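Long-range contact in putative cytosine/guanine deaminase (Unidentified, PDB 2PAJ), which catalyses the zinc-dependent hydrolytic deamination of 2-amino-4-hydroxypteridines such as isoxanthopterin, giving the 2,4-dihydroxypteridine and ammonium: residues R113-L117 / E470-V474. Residues are numbered along the deposited sequence; the frame is centred on the assembly and turned at random.
Sequences RRFRL and EARRV
The C-terminal helix 464-483 of this amidohydrolase packs against helix 112-127, with the end methyls of Leu117 and Val474 meeting head-on at the middle of the contact. Leu117 CD2 lies 3.4 Å from Val474 CG2, and the same methyl rests 4.1 Å from Ala471 CA, so the leucine sits over the turn of helix 464-483 from Ala471 to Val474. Both side chains leave their backbones toward the opposite segment, and both residues are buried. The short axes approach to 11.4 Å and their directions differ by 133°, which makes this an oblique crossing, closer to antiparallel than to parallel, bridged by side chains. It joins the last helix of the chain to the helix that follows strand 67-73 and precedes strand 131-136 in the family's TIM-barrel fold. On one flank, Arg113 and Glu470 form a salt bridge: NH2 meets OE2 at 3.3 Å, near the guanidinium plane and at its edge. The hydrogen bond is weak and bent (142° at the hydrogen), and the two planar groups are turned 35° apart. A bend at chi2 carries the arginine's guanidinium to the carboxylate. At Val474's other methyl, CG1, Arg114 runs antiparallel to the valine side chain and passes alongside it, with Arg114 CG and NE each 3.9 Å from Val474 CG1. Its extended chain delivers the guanidinium to Glu481, with Glu477 as a second salt-bridge partner, while NH1 donates to the carbonyl of Leu109.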
loop_
_atom_site.group_PDB
_atom_site.type_symbol
_atom_site.label_atom_id
_atom_site.label_comp_id
_atom_site.label_asym_id
_atom_site.label_seq_id
_atom_site.Cartn_x
_atom_site.Cartn_y
_atom_site.Cartn_z
ATOM N N ARG A 113 13.935 16.801 8.639
ATOM C CA ARG A 113 13.639 17.352 7.331
ATOM C C ARG A 113 13.604 16.295 6.238
ATOM O O ARG A 113 12.611 16.157 5.516
ATOM C CB ARG A 113 14.696 18.412 6.998
ATOM C CG ARG A 113 14.615 18.961 5.592
ATOM C CD ARG A 113 13.548 20.054 5.486
ATOM N NE ARG A 113 12.947 20.107 4.147
ATOM C CZ ARG A 113 11.909 19.367 3.750
ATOM N NH1 ARG A 113 11.326 18.506 4.588
ATOM N NH2 ARG A 113 11.465 19.477 2.501
ATOM N N ARG A 114 14.699 15.552 6.124
ATOM C CA ARG A 114 14.829 14.523 5.111
ATOM C C ARG A 114 13.797 13.416 5.147
ATOM O O ARG A 114 13.144 13.151 4.134
ATOM C CB ARG A 114 16.246 13.945 5.151
ATOM C CG ARG A 114 17.273 14.946 4.643
ATOM C CD ARG A 114 18.701 14.456 4.768
ATOM N NE ARG A 114 19.644 15.430 4.226
ATOM C CZ ARG A 114 20.965 15.350 4.351
ATOM N NH1 ARG A 114 21.515 14.337 5.006
ATOM N NH2 ARG A 114 21.736 16.285 3.815
ATOM N N PHE A 115 13.634 12.771 6.296
ATOM C CA PHE A 115 12.664 11.688 6.406
ATOM C C PHE A 115 11.311 12.184 5.926
ATOM O O PHE A 115 10.604 11.506 5.184
ATOM C CB PHE A 115 12.529 11.229 7.856
ATOM C CG PHE A 115 11.670 10.002 8.024
ATOM C CD1 PHE A 115 12.174 8.741 7.736
ATOM C CD2 PHE A 115 10.359 10.108 8.451
ATOM C CE1 PHE A 115 11.399 7.613 7.863
ATOM C CE2 PHE A 115 9.564 8.982 8.585
ATOM C CZ PHE A 115 10.085 7.727 8.290
ATOM N N ARG A 116 10.967 13.389 6.353
ATOM C CA ARG A 116 9.697 14.014 5.998
ATOM C C ARG A 116 9.526 14.222 4.488
ATOM O O ARG A 116 8.429 14.059 3.949
ATOM C CB ARG A 116 9.603 15.351 6.726
ATOM C CG ARG A 116 8.255 16.002 6.677
ATOM C CD ARG A 116 8.001 16.637 8.014
ATOM N NE ARG A 116 6.653 16.363 8.483
ATOM C CZ ARG A 116 6.303 16.370 9.763
ATOM N NH1 ARG A 116 7.214 16.636 10.701
ATOM N NH2 ARG A 116 5.046 16.116 10.105
ATOM N N LEU A 117 10.619 14.592 3.825
ATOM C CA LEU A 117 10.616 14.831 2.395
ATOM C C LEU A 117 10.414 13.537 1.618
ATOM O O LEU A 117 9.590 13.477 0.710
ATOM C CB LEU A 117 11.934 15.470 1.971
ATOM C CG LEU A 117 12.020 15.914 0.512
ATOM C CD1 LEU A 117 11.118 17.131 0.274
ATOM C CD2 LEU A 117 13.463 16.245 0.188
ATOM N N GLU A 470 13.472 20.858 -4.232
ATOM C CA GLU A 470 13.868 20.406 -2.905
ATOM C C GLU A 470 14.607 19.084 -2.946
ATOM O O GLU A 470 15.685 18.946 -2.361
ATOM C CB GLU A 470 12.651 20.238 -2.019
ATOM C CG GLU A 470 11.944 21.516 -1.730
ATOM C CD GLU A 470 11.141 21.416 -0.466
ATOM O OE1 GLU A 470 10.164 20.628 -0.447
ATOM O OE2 GLU A 470 11.503 22.114 0.510
ATOM N N ALA A 471 14.002 18.107 -3.623
ATOM C CA ALA A 471 14.584 16.771 -3.753
ATOM C C ALA A 471 15.950 16.820 -4.462
ATOM O O ALA A 471 16.929 16.184 -4.032
ATOM C CB ALA A 471 13.614 15.857 -4.509
ATOM N N ARG A 472 16.012 17.600 -5.535
ATOM C CA ARG A 472 17.239 17.734 -6.300
ATOM C C ARG A 472 18.372 18.243 -5.401
ATOM O O ARG A 472 19.523 17.823 -5.547
ATOM C CB ARG A 472 16.998 18.689 -7.472
ATOM C CG ARG A 472 17.563 18.218 -8.796
ATOM C CD ARG A 472 17.206 19.181 -9.906
ATOM N NE ARG A 472 15.781 19.156 -10.225
ATOM C CZ ARG A 472 14.973 20.208 -10.120
ATOM N NH1 ARG A 472 15.451 21.374 -9.695
ATOM N NH2 ARG A 472 13.690 20.101 -10.455
ATOM N N ARG A 473 18.036 19.137 -4.470
ATOM C CA ARG A 473 19.006 19.712 -3.540
ATOM C C ARG A 473 19.468 18.709 -2.489
ATOM O O ARG A 473 20.670 18.533 -2.244
ATOM C CB ARG A 473 18.399 20.908 -2.807
ATOM C CG ARG A 473 18.235 22.175 -3.622
ATOM C CD ARG A 473 17.814 23.317 -2.697
ATOM N NE ARG A 473 17.417 24.525 -3.422
ATOM C CZ ARG A 473 17.130 25.694 -2.841
ATOM N NH1 ARG A 473 17.187 25.821 -1.510
ATOM N NH2 ARG A 473 16.802 26.747 -3.595
ATOM N N VAL A 474 18.488 18.080 -1.853
ATOM C CA VAL A 474 18.753 17.099 -0.821
ATOM C C VAL A 474 19.579 15.940 -1.353
ATOM O O VAL A 474 20.462 15.442 -0.651
ATOM C CB VAL A 474 17.448 16.548 -0.251
ATOM C CG1 VAL A 474 17.754 15.549 0.840
ATOM C CG2 VAL A 474 16.582 17.696 0.272
#